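Local structure of terminal oxygenase component of carbazole (Janthinobacterium sp., 7BUG) at residues 220-232 / 258-270. The protein serves as the terminal oxygenase of carbazole 1,9a-dioxygenase, adding dioxygen at the angular and adjacent carbons of carbazole. Residues are numbered along the deposited sequence; the frame is centred on the assembly and turned at random.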
ATOM      1  N   ASP A 220     -14.481 -10.170  41.232  1.00 47.04           N
ATOM      2  CA  ASP A 220     -15.801  -9.509  41.073  1.00 43.97           C
ATOM      3  C   ASP A 220     -16.812 -10.613  40.761  1.00 42.17           C
ATOM      4  O   ASP A 220     -16.460 -11.534  39.977  1.00 50.56           O
ATOM      5  CB  ASP A 220     -15.742  -8.375  40.047  1.00 44.64           C
ATOM      6  CG  ASP A 220     -17.106  -7.843  39.638  1.00 42.83           C
ATOM      7  OD1 ASP A 220     -17.818  -8.616  38.980  1.00 45.49           O
ATOM      8  OD2 ASP A 220     -17.432  -6.641  39.957  1.00 40.66           O
ATOM      9  N   VAL A 221     -17.997 -10.537  41.372  1.00 44.78           N
ATOM     10  CA  VAL A 221     -18.958 -11.682  41.507  1.00 47.66           C
ATOM     11  C   VAL A 221     -19.803 -11.861  40.235  1.00 47.13           C
ATOM     12  O   VAL A 221     -20.541 -12.857  40.146  1.00 46.68           O
ATOM     13  CB  VAL A 221     -19.816 -11.528  42.776  1.00 49.98           C
ATOM     14  CG1 VAL A 221     -21.289 -11.845  42.546  1.00 52.46           C
ATOM     15  CG2 VAL A 221     -19.240 -12.370  43.902  1.00 52.20           C
ATOM     16  N   VAL A 222     -19.705 -10.946  39.266  1.00 38.42           N
ATOM     17  CA  VAL A 222     -20.311 -11.146  37.920  1.00 33.91           C
ATOM     18  C   VAL A 222     -19.183 -11.471  36.931  1.00 28.89           C
ATOM     19  O   VAL A 222     -19.501 -11.615  35.754  1.00 29.75           O
ATOM     20  CB  VAL A 222     -21.190  -9.951  37.486  1.00 38.53           C
ATOM     21  CG1 VAL A 222     -22.078  -9.481  38.636  1.00 42.46           C
ATOM     22  CG2 VAL A 222     -20.403  -8.765  36.943  1.00 35.10           C
ATOM     23  N   GLY A 223     -17.939 -11.650  37.406  1.00 23.04           N
ATOM     24  CA  GLY A 223     -16.821 -12.137  36.587  1.00 23.45           C
ATOM     25  C   GLY A 223     -16.037 -10.994  35.939  1.00 17.37           C
ATOM     26  O   GLY A 223     -15.131 -11.294  35.112  1.00 19.01           O
ATOM     27  N   ARG A 224     -16.316  -9.759  36.323  1.00 19.84           N
ATOM     28  CA  ARG A 224     -15.577  -8.580  35.771  1.00 20.02           C
ATOM     29  C   ARG A 224     -14.095  -8.703  36.109  1.00 18.84           C
ATOM     30  O   ARG A 224     -13.732  -9.244  37.193  1.00 18.33           O
ATOM     31  CB  ARG A 224     -15.978  -7.242  36.393  1.00 22.82           C
ATOM     32  CG  ARG A 224     -17.356  -6.736  36.064  1.00 26.40           C
ATOM     33  CD  ARG A 224     -17.422  -5.324  36.607  1.00 21.07           C
ATOM     34  NE  ARG A 224     -18.745  -4.971  36.250  1.00 22.23           N
ATOM     35  CZ  ARG A 224     -19.773  -4.955  37.062  1.00 26.32           C
ATOM     36  NH1 ARG A 224     -20.953  -4.615  36.592  1.00 28.86           N
ATOM     37  NH2 ARG A 224     -19.630  -5.270  38.344  1.00 27.98           N
ATOM     38  N   LYS A 225     -13.221  -8.251  35.218  1.00 16.68           N
ATOM     39  CA  LYS A 225     -11.768  -8.347  35.455  1.00 15.80           C
ATOM     40  C   LYS A 225     -11.188  -6.962  35.165  1.00 17.17           C
ATOM     41  O   LYS A 225     -11.376  -6.471  34.046  1.00 16.26           O
ATOM     42  CB  LYS A 225     -11.118  -9.421  34.586  1.00 16.63           C
ATOM     43  CG  LYS A 225     -11.693 -10.832  34.744  1.00 18.30           C
ATOM     44  CD  LYS A 225     -11.242 -11.494  36.032  1.00 19.04           C
ATOM     45  CE  LYS A 225     -11.672 -12.932  36.097  1.00 23.41           C
ATOM     46  NZ  LYS A 225     -13.026 -12.992  36.638  1.00 25.75           N
ATOM     47  N   GLY A 226     -10.527  -6.349  36.144  1.00 17.21           N
ATOM     48  CA  GLY A 226      -9.944  -5.026  35.884  1.00 16.87           C
ATOM     49  C   GLY A 226      -8.827  -4.662  36.832  1.00 18.17           C
ATOM     50  O   GLY A 226      -8.397  -5.471  37.675  1.00 18.98           O
ATOM     51  N   VAL A 227      -8.323  -3.459  36.652  1.00 16.99           N
ATOM     52  CA  VAL A 227      -7.191  -2.898  37.444  1.00 16.52           C
ATOM     53  C   VAL A 227      -7.551  -1.468  37.806  1.00 16.30           C
ATOM     54  O   VAL A 227      -7.913  -0.701  36.919  1.00 15.11           O
ATOM     55  CB  VAL A 227      -5.838  -2.956  36.698  1.00 17.90           C
ATOM     56  CG1 VAL A 227      -4.699  -2.529  37.617  1.00 19.49           C
ATOM     57  CG2 VAL A 227      -5.565  -4.330  36.148  1.00 19.33           C
ATOM     58  N   TYR A 228      -7.414  -1.108  39.078  1.00 17.20           N
ATOM     59  CA  TYR A 228      -7.478   0.298  39.525  1.00 17.53           C
ATOM     60  C   TYR A 228      -6.053   0.836  39.588  1.00 16.37           C
ATOM     61  O   TYR A 228      -5.150   0.119  40.041  1.00 18.86           O
ATOM     62  CB  TYR A 228      -8.139   0.439  40.902  1.00 16.91           C
ATOM     63  CG  TYR A 228      -9.632   0.243  40.900  1.00 17.96           C
ATOM     64  CD1 TYR A 228     -10.194  -1.022  40.896  1.00 21.01           C
ATOM     65  CD2 TYR A 228     -10.481   1.326  40.804  1.00 19.37           C
ATOM     66  CE1 TYR A 228     -11.574  -1.196  40.873  1.00 21.32           C
ATOM     67  CE2 TYR A 228     -11.857   1.175  40.766  1.00 22.07           C
ATOM     68  CZ  TYR A 228     -12.407  -0.095  40.772  1.00 21.30           C
ATOM     69  OH  TYR A 228     -13.770  -0.216  40.700  1.00 24.79           O
ATOM     70  N   ASP A 229      -5.916   2.082  39.127  1.00 18.44           N
ATOM     71  CA  ASP A 229      -4.689   2.922  39.190  1.00 21.47           C
ATOM     72  C   ASP A 229      -4.715   3.624  40.551  1.00 21.07           C
ATOM     73  O   ASP A 229      -5.529   4.520  40.740  1.00 21.70           O
ATOM     74  CB  ASP A 229      -4.654   3.915  38.017  1.00 24.32           C
ATOM     75  CG  ASP A 229      -3.548   4.969  38.129  1.00 27.74           C
ATOM     76  OD1 ASP A 229      -2.676   4.804  39.005  1.00 28.61           O
ATOM     77  OD2 ASP A 229      -3.621   5.986  37.384  1.00 30.04           O
ATOM     78  N   LEU A 230      -3.840   3.213  41.452  1.00 21.43           N
ATOM     79  CA  LEU A 230      -3.752   3.776  42.817  1.00 24.46           C
ATOM     80  C   LEU A 230      -2.513   4.661  42.939  1.00 28.51           C
ATOM     81  O   LEU A 230      -2.113   4.894  44.092  1.00 28.91           O
ATOM     82  CB  LEU A 230      -3.674   2.634  43.831  1.00 24.46           C
ATOM     83  CG  LEU A 230      -4.823   1.636  43.780  1.00 23.88           C
ATOM     84  CD1 LEU A 230      -4.686   0.665  44.940  1.00 24.52           C
ATOM     85  CD2 LEU A 230      -6.164   2.330  43.797  1.00 24.54           C
ATOM     86  N   ILE A 231      -1.958   5.179  41.833  1.00 27.77           N
ATOM     87  CA  ILE A 231      -0.752   6.054  41.911  1.00 28.26           C
ATOM     88  C   ILE A 231      -1.083   7.286  42.768  1.00 32.03           C
ATOM     89  O   ILE A 231      -0.215   7.622  43.568  1.00 32.16           O
ATOM     90  CB  ILE A 231      -0.216   6.421  40.515  1.00 29.04           C
ATOM     91  CG1 ILE A 231       1.237   6.866  40.598  1.00 29.71           C
ATOM     92  CG2 ILE A 231      -1.091   7.471  39.847  1.00 31.28           C
ATOM     93  CD1 ILE A 231       1.844   7.136  39.254  1.00 32.49           C
ATOM     94  N   GLY A 232      -2.267   7.911  42.622  1.00 31.10           N
ATOM     95  CA  GLY A 232      -2.695   9.095  43.400  1.00 37.08           C
ATOM     96  C   GLY A 232      -2.922   8.816  44.889  1.00 40.60           C
ATOM     97  O   GLY A 232      -3.066   9.783  45.663  1.00 38.79           O
ATOM     98  N   VAL A 258     -11.129  15.820  40.343  1.00 27.16           N
ATOM     99  CA  VAL A 258     -11.717  14.791  39.434  1.00 27.64           C
ATOM    100  C   VAL A 258     -10.778  13.581  39.400  1.00 28.00           C
ATOM    101  O   VAL A 258      -9.642  13.635  39.924  1.00 25.74           O
ATOM    102  CB  VAL A 258     -11.999  15.332  38.013  1.00 24.90           C
ATOM    103  CG1 VAL A 258     -13.072  16.400  38.018  1.00 26.06           C
ATOM    104  CG2 VAL A 258     -10.729  15.816  37.339  1.00 26.66           C
ATOM    105  N   ALA A 259     -11.274  12.477  38.838  1.00 25.80           N
ATOM    106  CA  ALA A 259     -10.481  11.277  38.529  1.00 25.03           C
ATOM    107  C   ALA A 259      -9.835  10.669  39.775  1.00 26.27           C
ATOM    108  O   ALA A 259      -8.708  10.201  39.651  1.00 31.24           O
ATOM    109  CB  ALA A 259      -9.465  11.608  37.482  1.00 24.25           C
ATOM    110  N   ASN A 260     -10.543  10.622  40.904  1.00 29.70           N
ATOM    111  CA  ASN A 260     -10.110   9.912  42.135  1.00 34.31           C
ATOM    112  C   ASN A 260     -10.035   8.409  41.878  1.00 29.05           C
ATOM    113  O   ASN A 260      -9.159   7.783  42.443  1.00 31.50           O
ATOM    114  CB  ASN A 260     -11.086  10.115  43.286  1.00 36.18           C
ATOM    115  CG  ASN A 260     -11.281  11.582  43.577  1.00 43.25           C
ATOM    116  OD1 ASN A 260     -11.881  12.286  42.779  1.00 46.68           O
ATOM    117  ND2 ASN A 260     -10.726  12.056  44.676  1.00 44.37           N
ATOM    118  N   ASP A 261     -10.970   7.847  41.111  1.00 26.75           N
ATOM    119  CA  ASP A 261     -11.015   6.387  40.817  1.00 28.22           C
ATOM    120  C   ASP A 261     -10.846   6.194  39.305  1.00 21.92           C
ATOM    121  O   ASP A 261     -11.666   6.734  38.552  1.00 26.61           O
ATOM    122  CB  ASP A 261     -12.314   5.711  41.272  1.00 34.93           C
ATOM    123  CG  ASP A 261     -12.598   5.860  42.751  1.00 47.59           C
ATOM    124  OD1 ASP A 261     -11.658   5.674  43.549  1.00 54.27           O
ATOM    125  OD2 ASP A 261     -13.771   6.143  43.097  1.00 61.66           O
ATOM    126  N   ILE A 262      -9.779   5.513  38.920  1.00 20.11           N
ATOM    127  CA  ILE A 262      -9.461   5.257  37.491  1.00 18.11           C
ATOM    128  C   ILE A 262      -9.281   3.752  37.379  1.00 17.74           C
ATOM    129  O   ILE A 262      -8.425   3.207  38.084  1.00 18.03           O
ATOM    130  CB  ILE A 262      -8.184   5.958  37.025  1.00 21.15           C
ATOM    131  CG1 ILE A 262      -8.340   7.471  37.135  1.00 24.12           C
ATOM    132  CG2 ILE A 262      -7.855   5.511  35.592  1.00 21.62           C
ATOM    133  CD1 ILE A 262      -7.113   8.250  36.727  1.00 26.16           C
ATOM    134  N   SER A 263     -10.010   3.102  36.487  1.00 16.23           N
ATOM    135  CA  SER A 263      -9.878   1.640  36.352  1.00 15.09           C
ATOM    136  C   SER A 263     -10.037   1.253  34.885  1.00 14.85           C
ATOM    137  O   SER A 263     -10.737   1.966  34.134  1.00 15.27           O
ATOM    138  CB  SER A 263     -10.886   0.915  37.235  1.00 15.95           C
ATOM    139  OG  SER A 263     -12.193   1.404  37.010  1.00 16.80           O
ATOM    140  N   ILE A 264      -9.335   0.192  34.522  1.00 13.58           N
ATOM    141  CA  ILE A 264      -9.450  -0.398  33.179  1.00 13.34           C
ATOM    142  C   ILE A 264     -10.001  -1.816  33.344  1.00 13.43           C
ATOM    143  O   ILE A 264      -9.600  -2.540  34.276  1.00 15.07           O
ATOM    144  CB  ILE A 264      -8.103  -0.358  32.441  1.00 12.46           C
ATOM    145  CG1 ILE A 264      -8.280  -0.754  30.974  1.00 12.81           C
ATOM    146  CG2 ILE A 264      -7.067  -1.242  33.158  1.00 13.28           C
ATOM    147  CD1 ILE A 264      -8.984   0.287  30.102  1.00 13.14           C
ATOM    148  N   TRP A 265     -10.882  -2.207  32.444  1.00 13.74           N
ATOM    149  CA  TRP A 265     -11.602  -3.511  32.527  1.00 14.41           C
ATOM    150  C   TRP A 265     -11.464  -4.238  31.201  1.00 14.27           C
ATOM    151  O   TRP A 265     -11.600  -3.579  30.152  1.00 14.06           O
ATOM    152  CB  TRP A 265     -13.074  -3.233  32.848  1.00 14.76           C
ATOM    153  CG  TRP A 265     -13.224  -2.454  34.116  1.00 14.73           C
ATOM    154  CD1 TRP A 265     -13.167  -1.102  34.261  1.00 15.39           C
ATOM    155  CD2 TRP A 265     -13.318  -2.996  35.450  1.00 17.18           C
ATOM    156  NE1 TRP A 265     -13.267  -0.745  35.584  1.00 16.09           N
ATOM    157  CE2 TRP A 265     -13.355  -1.895  36.336  1.00 17.64           C
ATOM    158  CE3 TRP A 265     -13.377  -4.303  35.967  1.00 17.49           C
ATOM    159  CZ2 TRP A 265     -13.455  -2.058  37.719  1.00 16.94           C
ATOM    160  CZ3 TRP A 265     -13.442  -4.453  37.333  1.00 17.64           C
ATOM    161  CH2 TRP A 265     -13.489  -3.350  38.188  1.00 18.99           C
ATOM    162  N   LEU A 266     -11.321  -5.561  31.247  1.00 12.65           N
ATOM    163  CA  LEU A 266     -11.581  -6.375  30.038  1.00 12.40           C
ATOM    164  C   LEU A 266     -13.012  -6.131  29.580  1.00 12.90           C
ATOM    165  O   LEU A 266     -13.934  -6.080  30.389  1.00 12.64           O
ATOM    166  CB  LEU A 266     -11.295  -7.855  30.287  1.00 13.68           C
ATOM    167  CG  LEU A 266      -9.821  -8.251  30.257  1.00 13.85           C
ATOM    168  CD1 LEU A 266      -9.670  -9.629  30.895  1.00 14.14           C
ATOM    169  CD2 LEU A 266      -9.271  -8.281  28.835  1.00 13.99           C
ATOM    170  N   PRO A 267     -13.261  -6.098  28.251  1.00 11.60           N
ATOM    171  CA  PRO A 267     -12.224  -6.333  27.230  1.00 11.83           C
ATOM    172  C   PRO A 267     -11.348  -5.134  26.800  1.00 10.96           C
ATOM    173  O   PRO A 267     -10.458  -5.297  25.960  1.00 11.98           O
ATOM    174  CB  PRO A 267     -13.056  -6.751  26.001  1.00 12.37           C
ATOM    175  CG  PRO A 267     -14.339  -5.925  26.174  1.00 12.55           C
ATOM    176  CD  PRO A 267     -14.598  -5.958  27.657  1.00 12.40           C
ATOM    177  N   GLY A 268     -11.600  -3.971  27.358  1.00 11.93           N
ATOM    178  CA  GLY A 268     -10.823  -2.762  27.037  1.00 11.95           C
ATOM    179  C   GLY A 268     -11.691  -1.532  27.201  1.00 10.94           C
ATOM    180  O   GLY A 268     -12.041  -0.837  26.204  1.00 12.42           O
ATOM    181  N   VAL A 269     -12.046  -1.241  28.446  1.00 12.14           N
ATOM    182  CA  VAL A 269     -12.953  -0.126  28.765  1.00 11.78           C
ATOM    183  C   VAL A 269     -12.441   0.523  30.043  1.00 12.57           C
ATOM    184  O   VAL A 269     -12.192  -0.165  31.067  1.00 12.28           O
ATOM    185  CB  VAL A 269     -14.440  -0.506  28.855  1.00 12.84           C
ATOM    186  CG1 VAL A 269     -14.686  -1.698  29.729  1.00 13.42           C
ATOM    187  CG2 VAL A 269     -15.267   0.639  29.351  1.00 13.81           C
ATOM    188  N   LEU A 270     -12.271   1.835  29.956  1.00 11.90           N
ATOM    189  CA  LEU A 270     -11.772   2.694  31.047  1.00 13.04           C
ATOM    190  C   LEU A 270     -12.964   3.341  31.755  1.00 12.44           C
ATOM    191  O   LEU A 270     -13.919   3.830  31.113  1.00 14.48           O
ATOM    192  CB  LEU A 270     -10.872   3.770  30.440  1.00 13.79           C
ATOM    193  CG  LEU A 270     -10.133   4.687  31.420  1.00 14.56           C
ATOM    194  CD1 LEU A 270      -8.927   3.973  32.016  1.00 15.00           C
ATOM    195  CD2 LEU A 270      -9.688   5.973  30.738  1.00 15.58           C
TER
HETATM  196  O   HOH W   1     -14.304  -7.460  32.634  1.00 16.28           O
HETATM  197  O   HOH W   2      -8.149   4.529  41.118  1.00 28.30           O
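Tyr228 and Ser263 face each other as a non-hydrogen-bonded pair where strands 226-229 and 261-265 run antiparallel, neighbours in the central sheet of the Bet v 1-like catalytic domain. Their axes approach to 4.6 Å at 159°. The Ser263 methylene lies over one face of the phenol: CB is 3.7 Å from the ring centroid and 15° off its normal, which meets the definition of a CH-pi contact. Farther out, Tyr228 OH comes to the edge of the indole, near its plane, 3.5 Å from Trp265 CZ2, while the two ring planes stand nearly perpendicular. Replacing the phenol of Tyr228 by an alanine's methyl is likely to leave the Ser263 methylene and the Trp265 CZ2 edge without their aromatic partner.

The indole folds back over strand 226-229 because Trp265 CG sits beside its own backbone N (chi1 -57°). Gly226 CA lies above the ring, offset toward the rim, 3.5 Å from Trp265 CE3; a side chain built at this glycine would collide with the indole. Arg224 CB adds an oblique contact at CZ3, its guanidinium carrying a salt bridge to Asp220 OD2 and its NE bonding to Thr149 O.

Backbone bonds set this register: Val227 and Ile264 exchange a reciprocal N-H...O pair, flanked by Asp229 N to Ile262 O at one end and Leu266 N to Lys225 O at the other. On the sheet face opposite Tyr228, Ser263 and Trp265, Val227 CB meets Ile264 CG2 at 4.1 Å, and helices 360-372 and 171-179 pack against these two residues respectively. The Ile262 side chain is about 7 Å from that of the iron ligand His183. Within strand 261-265, Trp265 NE1 donates to Ser263 OG at 2.8 Å, the hydroxyl tilted out of the indole plane.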